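Local coordinates for protein dihydropteridine reductase (Dictyostelium discoideum, PDB 3ORF) that reduces quinonoid dihydropteridines to their tetrahydro forms with NADH or NADPH, probably supplying the tetrahydrobiopterin that aromatic amino acid hydroxylases need, at residues T165-A173 with P231-F239. Residues are numbered along the deposited sequence; the frame is centred on the assembly and turned at random.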
loop_
_atom_site.group_PDB
_atom_site.type_symbol
_atom_site.label_atom_id
_atom_site.label_comp_id
_atom_site.label_asym_id
_atom_site.label_seq_id
_atom_site.Cartn_x
_atom_site.Cartn_y
_atom_site.Cartn_z
ATOM N N THR A 165 -4.087 1.134 3.127
ATOM C CA THR A 165 -5.316 0.859 3.923
ATOM C C THR A 165 -6.354 1.934 3.716
ATOM O O THR A 165 -7.542 1.639 3.566
ATOM C CB THR A 165 -5.022 0.740 5.398
ATOM O OG1 THR A 165 -4.024 -0.261 5.565
ATOM C CG2 THR A 165 -6.258 0.358 6.147
ATOM N N HIS A 166 -5.884 3.199 3.696
ATOM C CA HIS A 166 -6.824 4.323 3.543
ATOM C C HIS A 166 -7.495 4.222 2.162
ATOM O O HIS A 166 -8.647 4.566 2.001
ATOM C CB HIS A 166 -6.100 5.708 3.653
ATOM C CG HIS A 166 -5.532 5.976 5.028
ATOM N ND1 HIS A 166 -4.615 6.979 5.282
ATOM C CD2 HIS A 166 -5.771 5.378 6.229
ATOM C CE1 HIS A 166 -4.278 6.956 6.565
ATOM N NE2 HIS A 166 -4.949 5.984 7.158
ATOM N N HIS A 167 -6.730 3.859 1.157
ATOM C CA HIS A 167 -7.275 3.825 -0.247
ATOM C C HIS A 167 -8.318 2.683 -0.318
ATOM O O HIS A 167 -9.335 2.812 -0.989
ATOM C CB HIS A 167 -6.114 3.609 -1.198
ATOM C CG HIS A 167 -6.482 3.642 -2.643
ATOM N ND1 HIS A 167 -6.342 4.788 -3.422
ATOM C CD2 HIS A 167 -6.939 2.660 -3.477
ATOM C CE1 HIS A 167 -6.725 4.510 -4.659
ATOM N NE2 HIS A 167 -7.115 3.239 -4.714
ATOM N N ILE A 168 -8.099 1.590 0.406
ATOM C CA ILE A 168 -9.045 0.466 0.372
ATOM C C ILE A 168 -10.413 0.852 0.960
ATOM O O ILE A 168 -11.488 0.622 0.396
ATOM C CB ILE A 168 -8.489 -0.750 1.171
ATOM C CG1 ILE A 168 -7.313 -1.379 0.423
ATOM C CG2 ILE A 168 -9.585 -1.833 1.379
ATOM C CD1 ILE A 168 -6.410 -2.297 1.379
ATOM N N ILE A 169 -10.347 1.500 2.110
ATOM C CA ILE A 169 -11.489 2.109 2.677
ATOM C C ILE A 169 -12.292 2.920 1.665
ATOM O O ILE A 169 -13.546 2.814 1.602
ATOM C CB ILE A 169 -11.103 3.050 3.825
ATOM C CG1 ILE A 169 -10.542 2.212 4.978
ATOM C CG2 ILE A 169 -12.331 3.863 4.233
ATOM C CD1 ILE A 169 -9.683 3.142 6.008
ATOM N N LYS A 170 -11.600 3.723 0.869
ATOM C CA LYS A 170 -12.343 4.556 -0.081
ATOM C C LYS A 170 -12.925 3.724 -1.228
ATOM O O LYS A 170 -14.037 3.981 -1.637
ATOM C CB LYS A 170 -11.470 5.733 -0.583
ATOM C CG LYS A 170 -11.513 6.916 0.383
ATOM C CD LYS A 170 -10.288 7.743 0.399
ATOM C CE LYS A 170 -10.356 8.836 1.524
ATOM N NZ LYS A 170 -11.779 9.449 1.902
ATOM N N ASP A 171 -12.225 2.692 -1.669
ATOM C CA ASP A 171 -12.691 1.859 -2.759
ATOM C C ASP A 171 -13.928 1.087 -2.275
ATOM O O ASP A 171 -14.853 0.884 -3.031
ATOM C CB ASP A 171 -11.611 0.837 -3.226
ATOM C CG ASP A 171 -10.659 1.410 -4.320
ATOM O OD1 ASP A 171 -10.687 2.658 -4.604
ATOM O OD2 ASP A 171 -9.817 0.617 -4.855
ATOM N N LEU A 172 -13.942 0.690 -1.008
ATOM C CA LEU A 172 -15.062 -0.071 -0.441
ATOM C C LEU A 172 -16.301 0.786 -0.165
ATOM O O LEU A 172 -17.356 0.241 0.077
ATOM C CB LEU A 172 -14.628 -0.829 0.827
ATOM C CG LEU A 172 -13.582 -1.892 0.587
ATOM C CD1 LEU A 172 -13.130 -2.527 1.870
ATOM C CD2 LEU A 172 -14.146 -2.994 -0.357
ATOM N N ALA A 173 -16.160 2.123 -0.154
ATOM C CA ALA A 173 -17.324 3.050 -0.098
ATOM C C ALA A 173 -18.104 3.094 -1.421
ATOM O O ALA A 173 -19.211 3.559 -1.457
ATOM C CB ALA A 173 -16.827 4.458 0.194
ATOM N N PRO A 231 -20.519 8.925 9.776
ATOM C CA PRO A 231 -19.994 9.907 8.800
ATOM C C PRO A 231 -20.293 9.473 7.364
ATOM O O PRO A 231 -20.568 8.340 7.101
ATOM C CB PRO A 231 -18.464 9.841 9.005
ATOM C CG PRO A 231 -18.259 9.134 10.338
ATOM C CD PRO A 231 -19.480 8.306 10.601
ATOM N N THR A 232 -20.146 10.382 6.421
ATOM C CA THR A 232 -20.096 10.058 5.010
ATOM C C THR A 232 -19.321 8.774 4.668
ATOM O O THR A 232 -18.196 8.546 5.115
ATOM C CB THR A 232 -19.533 11.299 4.169
ATOM O OG1 THR A 232 -20.540 12.303 4.195
ATOM C CG2 THR A 232 -19.332 10.956 2.709
ATOM N N ASN A 233 -19.883 8.020 3.737
ATOM C CA ASN A 233 -19.332 6.729 3.390
ATOM C C ASN A 233 -17.941 6.994 2.805
ATOM O O ASN A 233 -17.767 7.857 1.888
ATOM C CB ASN A 233 -20.279 6.068 2.335
ATOM C CG ASN A 233 -20.004 4.567 2.133
ATOM O OD1 ASN A 233 -19.091 4.001 2.727
ATOM N ND2 ASN A 233 -20.794 3.918 1.285
ATOM N N GLY A 234 -16.951 6.284 3.325
ATOM C CA GLY A 234 -15.594 6.503 2.894
ATOM C C GLY A 234 -14.759 7.494 3.692
ATOM O O GLY A 234 -13.589 7.703 3.310
ATOM N N SER A 235 -15.331 8.189 4.684
ATOM C CA SER A 235 -14.513 9.154 5.479
ATOM C C SER A 235 -13.391 8.444 6.204
ATOM O O SER A 235 -13.560 7.318 6.775
ATOM C CB SER A 235 -15.358 9.784 6.581
ATOM O OG SER A 235 -16.396 10.506 5.948
ATOM N N LEU A 236 -12.266 9.117 6.284
ATOM C CA LEU A 236 -11.212 8.696 7.211
ATOM C C LEU A 236 -11.473 9.515 8.449
ATOM O O LEU A 236 -11.422 10.755 8.386
ATOM C CB LEU A 236 -9.853 9.109 6.615
ATOM C CG LEU A 236 -9.599 8.457 5.267
ATOM C CD1 LEU A 236 -8.178 8.824 4.717
ATOM C CD2 LEU A 236 -9.738 6.854 5.337
ATOM N N VAL A 237 -11.734 8.872 9.580
ATOM C CA VAL A 237 -12.080 9.623 10.765
ATOM C C VAL A 237 -10.896 9.706 11.756
ATOM O O VAL A 237 -10.564 8.705 12.459
ATOM C CB VAL A 237 -13.345 8.997 11.496
ATOM C CG1 VAL A 237 -13.868 9.942 12.636
ATOM C CG2 VAL A 237 -14.410 8.677 10.512
ATOM N N LYS A 238 -10.289 10.904 11.813
ATOM C CA LYS A 238 -9.169 11.184 12.712
ATOM C C LYS A 238 -9.687 11.425 14.129
ATOM O O LYS A 238 -10.721 12.050 14.305
ATOM C CB LYS A 238 -8.404 12.420 12.224
ATOM C CG LYS A 238 -7.066 12.710 12.944
ATOM C CD LYS A 238 -6.528 14.002 12.440
ATOM C CE LYS A 238 -5.341 14.503 13.306
ATOM N NZ LYS A 238 -5.214 15.968 13.095
ATOM N N PHE A 239 -8.981 10.946 15.142
ATOM C CA PHE A 239 -9.376 11.274 16.508
ATOM C C PHE A 239 -8.119 11.426 17.385
ATOM O O PHE A 239 -7.192 10.677 17.240
ATOM C CB PHE A 239 -10.373 10.226 17.111
ATOM C CG PHE A 239 -9.868 8.783 17.164
ATOM C CD1 PHE A 239 -9.350 8.260 18.342
ATOM C CD2 PHE A 239 -9.931 7.960 16.062
ATOM C CE1 PHE A 239 -8.948 6.953 18.422
ATOM C CE2 PHE A 239 -9.514 6.604 16.112
ATOM C CZ PHE A 239 -9.030 6.109 17.287
#
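Leu236, the first residue of strand 236-242, sets its two methyls between three side chains of helix 156-172. Its CD2 rests on Ile169, 3.8 Å from Ile169 CD1, while Leu236 CD1 comes obliquely to the His166 ring in an off-centre CH-pi contact, 4.3 Å from the ring centroid. His166 NE2 is hydrogen-bonded to Ala145 N, which would hold the ring in this turn from beyond the contact. Lys170 crosses Leu236 at about a right angle, its CE 3.8 Å from Leu236 CG.

The polar link is a single hydrogen bond from Lys170 NZ to Gly234 O, 2.9 Å long, with the donor tilted 32° from the carbonyl plane. The lysine chain runs extended and bends at its last torsion (chi4 -32°) to deliver the ammonium group. An alanine in place of Lys170 would probably leave Gly234 O without this donor and one side of Leu236 uncovered.

Close packing of the Ala173 methyl against the turn completes the join. Ala173 CB sits 3.6 Å from Gly234 CA and 3.4 Å from Asn233 OD1, which itself accepts a hydrogen bond from Ser185 N. Gly234 belongs to a type II turn from Thr232 to Ser235; its positive phi calls for glycine, and a CB would also press on Ala173. Thr232 O accepts hydrogen bonds from Ser235 N and, at 2.8 Å, from Ser235 OG.

The contact illustrates how a helix of an alpha/beta sandwich packs on its sheet through a glycine turn and a leucine of the strand, the layering expected of the Rossmann fold of short-chain dehydrogenases/reductases; the same helix carries Tyr158, the predicted proton acceptor, and the His166 side chain lies about 7 Å from the bound NAD.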